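Local coordinates for protein lysyl oxidase (Pichia pastoris, PDB 1N9E) that probably oxidises the primary amines of lysine side chains, and likely other amines, to aldehydes as a copper- and topaquinone-dependent amine oxidase, at residues K544-K549 and R574-K579. Residues are numbered along the deposited sequence; the frame is centred on the assembly and turned at random.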
ATOM      1  N   LYS A 544      -1.838   9.333 -29.504  1.00 15.83           N
ATOM      2  CA  LYS A 544      -1.047   8.287 -30.131  1.00 15.45           C
ATOM      3  C   LYS A 544       0.056   7.812 -29.182  1.00 14.08           C
ATOM      4  O   LYS A 544       0.987   8.555 -28.883  1.00 15.44           O
ATOM      5  CB  LYS A 544      -0.458   8.782 -31.461  1.00 14.16           C
ATOM      6  CG  LYS A 544       0.206   7.681 -32.284  1.00 24.18           C
ATOM      7  CD  LYS A 544       0.762   8.200 -33.610  1.00 30.21           C
ATOM      8  CE  LYS A 544       1.589   7.125 -34.303  1.00 38.34           C
ATOM      9  NZ  LYS A 544       1.737   7.360 -35.766  1.00 49.46           N
ATOM     10  N   ASN A 545      -0.049   6.576 -28.709  1.00 13.03           N
ATOM     11  CA  ASN A 545       0.882   6.095 -27.704  1.00 13.73           C
ATOM     12  C   ASN A 545       1.456   4.717 -28.042  1.00 12.53           C
ATOM     13  O   ASN A 545       1.092   4.105 -29.053  1.00 14.34           O
ATOM     14  CB  ASN A 545       0.143   5.958 -26.363  1.00 11.56           C
ATOM     15  CG  ASN A 545      -0.247   7.301 -25.705  1.00 14.47           C
ATOM     16  OD1 ASN A 545      -0.977   7.282 -24.710  1.00 11.06           O
ATOM     17  ND2 ASN A 545       0.222   8.446 -26.237  1.00 12.75           N
ATOM     18  N   ARG A 546       2.362   4.238 -27.184  1.00 13.39           N
ATOM     19  CA  ARG A 546       2.923   2.889 -27.242  1.00 12.82           C
ATOM     20  C   ARG A 546       2.899   2.401 -25.810  1.00 13.83           C
ATOM     21  O   ARG A 546       2.899   3.226 -24.878  1.00 16.26           O
ATOM     22  CB  ARG A 546       4.401   2.836 -27.675  1.00 15.31           C
ATOM     23  CG  ARG A 546       4.750   3.335 -29.036  1.00 20.03           C
ATOM     24  CD  ARG A 546       6.108   2.796 -29.606  1.00 24.37           C
ATOM     25  NE  ARG A 546       6.035   3.249 -30.975  1.00 35.37           N
ATOM     26  CZ  ARG A 546       6.340   4.471 -31.325  1.00 27.15           C
ATOM     27  NH1 ARG A 546       6.748   5.314 -30.394  1.00 26.79           N
ATOM     28  NH2 ARG A 546       6.250   4.852 -32.589  1.00 36.19           N
ATOM     29  N   ALA A 547       2.878   1.084 -25.625  1.00 12.68           N
ATOM     30  CA  ALA A 547       2.927   0.520 -24.292  1.00 12.44           C
ATOM     31  C   ALA A 547       4.214  -0.286 -24.305  1.00 14.79           C
ATOM     32  O   ALA A 547       4.527  -0.981 -25.290  1.00 16.25           O
ATOM     33  CB  ALA A 547       1.747  -0.373 -24.056  1.00 13.22           C
ATOM     34  N   SER A 548       4.969  -0.195 -23.223  1.00 11.08           N
ATOM     35  CA  SER A 548       6.244  -0.877 -23.158  1.00 11.53           C
ATOM     36  C   SER A 548       6.463  -1.397 -21.753  1.00 13.60           C
ATOM     37  O   SER A 548       5.755  -1.005 -20.812  1.00 13.46           O
ATOM     38  CB  SER A 548       7.366   0.096 -23.521  1.00 12.51           C
ATOM     39  OG  SER A 548       7.509   1.062 -22.485  1.00 13.28           O
ATOM     40  N   LYS A 549       7.437  -2.279 -21.600  1.00 12.56           N
ATOM     41  CA  LYS A 549       7.807  -2.690 -20.244  1.00 16.71           C
ATOM     42  C   LYS A 549       9.311  -2.679 -20.162  1.00 15.22           C
ATOM     43  O   LYS A 549       9.984  -3.088 -21.107  1.00 15.51           O
ATOM     44  CB  LYS A 549       7.212  -4.031 -19.828  1.00 17.75           C
ATOM     45  CG  LYS A 549       7.479  -5.199 -20.694  1.00 27.36           C
ATOM     46  CD  LYS A 549       6.846  -6.422 -20.038  1.00 30.32           C
ATOM     47  CE  LYS A 549       6.683  -7.528 -21.043  1.00 41.61           C
ATOM     48  NZ  LYS A 549       7.906  -7.674 -21.870  1.00 37.87           N
ATOM     49  N   ARG A 574      14.089  -2.716 -22.507  1.00 13.73           N
ATOM     50  CA  ARG A 574      12.788  -2.234 -22.916  1.00 14.16           C
ATOM     51  C   ARG A 574      12.166  -3.114 -24.002  1.00 14.57           C
ATOM     52  O   ARG A 574      12.792  -3.385 -25.036  1.00 13.57           O
ATOM     53  CB  ARG A 574      12.896  -0.791 -23.432  1.00 14.66           C
ATOM     54  CG  ARG A 574      11.604  -0.226 -24.021  1.00 12.80           C
ATOM     55  CD  ARG A 574      11.722   1.232 -24.355  1.00 13.33           C
ATOM     56  NE  ARG A 574      10.654   1.875 -25.121  1.00 14.32           N
ATOM     57  CZ  ARG A 574      10.523   1.813 -26.445  1.00 12.89           C
ATOM     58  NH1 ARG A 574      11.395   1.119 -27.178  1.00 13.86           N
ATOM     59  NH2 ARG A 574       9.518   2.443 -27.049  1.00 12.23           N
ATOM     60  N   GLU A 575      10.935  -3.556 -23.767  1.00 13.56           N
ATOM     61  CA  GLU A 575      10.209  -4.354 -24.752  1.00 13.41           C
ATOM     62  C   GLU A 575       8.942  -3.605 -25.103  1.00 15.02           C
ATOM     63  O   GLU A 575       8.209  -3.170 -24.213  1.00 15.29           O
ATOM     64  CB  GLU A 575       9.857  -5.738 -24.183  1.00 18.84           C
ATOM     65  CG  GLU A 575      11.069  -6.517 -23.688  1.00 20.18           C
ATOM     66  CD  GLU A 575      10.747  -7.940 -23.234  1.00 30.95           C
ATOM     67  OE1 GLU A 575       9.563  -8.243 -22.957  1.00 27.65           O
ATOM     68  OE2 GLU A 575      11.686  -8.758 -23.156  1.00 32.43           O
ATOM     69  N   VAL A 576       8.675  -3.446 -26.395  1.00 14.83           N
ATOM     70  CA  VAL A 576       7.443  -2.809 -26.819  1.00 14.01           C
ATOM     71  C   VAL A 576       6.343  -3.862 -26.907  1.00 13.25           C
ATOM     72  O   VAL A 576       6.575  -4.957 -27.438  1.00 16.60           O
ATOM     73  CB  VAL A 576       7.610  -2.126 -28.201  1.00 14.23           C
ATOM     74  CG1 VAL A 576       6.278  -1.586 -28.690  1.00 13.39           C
ATOM     75  CG2 VAL A 576       8.656  -1.011 -28.134  1.00 16.88           C
ATOM     76  N   LEU A 577       5.151  -3.552 -26.390  1.00 12.93           N
ATOM     77  CA  LEU A 577       4.003  -4.465 -26.462  1.00 13.80           C
ATOM     78  C   LEU A 577       3.384  -4.137 -27.809  1.00 16.11           C
ATOM     79  O   LEU A 577       2.669  -3.162 -27.952  1.00 15.87           O
ATOM     80  CB  LEU A 577       3.042  -4.176 -25.309  1.00 16.29           C
ATOM     81  CG  LEU A 577       3.690  -4.466 -23.950  1.00 21.97           C
ATOM     82  CD1 LEU A 577       2.954  -3.830 -22.793  1.00 21.81           C
ATOM     83  CD2 LEU A 577       3.798  -5.968 -23.745  1.00 33.34           C
ATOM     84  N   GLU A 578       3.667  -4.974 -28.806  1.00 14.69           N
ATOM     85  CA  GLU A 578       3.334  -4.616 -30.184  1.00 17.40           C
ATOM     86  C   GLU A 578       1.879  -4.758 -30.597  1.00 15.62           C
ATOM     87  O   GLU A 578       1.385  -3.977 -31.422  1.00 16.42           O
ATOM     88  CB  GLU A 578       4.174  -5.479 -31.139  1.00 16.70           C
ATOM     89  CG  GLU A 578       5.668  -5.232 -31.052  1.00 22.89           C
ATOM     90  CD  GLU A 578       6.095  -3.906 -31.645  1.00 21.69           C
ATOM     91  OE1 GLU A 578       5.243  -3.181 -32.218  1.00 22.21           O
ATOM     92  OE2 GLU A 578       7.301  -3.586 -31.539  1.00 21.46           O
ATOM     93  N   LYS A 579       1.207  -5.751 -30.032  1.00 17.48           N
ATOM     94  CA  LYS A 579      -0.165  -6.053 -30.416  1.00 15.27           C
ATOM     95  C   LYS A 579      -0.973  -6.450 -29.203  1.00 16.32           C
ATOM     96  O   LYS A 579      -0.416  -6.812 -28.181  1.00 16.83           O
ATOM     97  CB  LYS A 579      -0.210  -7.233 -31.391  1.00 14.28           C
ATOM     98  CG  LYS A 579       0.252  -6.908 -32.808  1.00 24.72           C
ATOM     99  CD  LYS A 579       1.732  -7.190 -32.992  1.00 24.49           C
ATOM    100  CE  LYS A 579       2.163  -7.000 -34.449  1.00 39.95           C
ATOM    101  NZ  LYS A 579       3.637  -7.164 -34.652  1.00 41.25           N
TER
HETATM  102  O   HOH W   1       2.716  -0.423 -28.058  1.00 18.15           O
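Ser548 and Lys549 pair with Val576 and Glu575 where the two strands of an antiparallel beta hairpin, 544-558 and 566-576, begin to part. This is the open end of the hairpin, away from its turn. Lys549 and Glu575 form a hydrogen-bonded pair: Lys549 N donates a hydrogen bond to Glu575 O at 2.9 Å, and Glu575 N returns a bond to Lys549 O, also at 2.9 Å. The last rung is Leu577 N to Ala547 O at 2.9 Å. Beyond it the chains diverge, and a water spans them, accepting from Ala547 N and donating to Leu577 O at 2.7 Å. Leu577 lays its side chain back over Ala547, with CD1 3.9 Å from Ala547 CB. The two form an apolar patch with Leu644 of strand 642-646. Ser548 and Val576 share one face of the sheet, and the Arg574 side chain reaches past Ser548 there. The Arg574 chain runs extended, CG anti to the backbone N (chi1 174°), and brings NE to 4.1 Å from Ser548 CB. Glu598 then ties the strands together, taking Ser548 OG on one carboxylate oxygen and a salt bridge from Arg574 NH2 on the other, while Arg546 turns instead to Asp680. Lys549 and Glu575 share the face opposite Ser548 and Val576. There Lys549 NZ and the Glu575 carboxylate are paired as a salt bridge, but their modelled separation is too short to be trusted. Such a long hairpin leaving the central beta sandwich is a feature of the copper amine oxidase catalytic domain; here its base is held by strand 593-599.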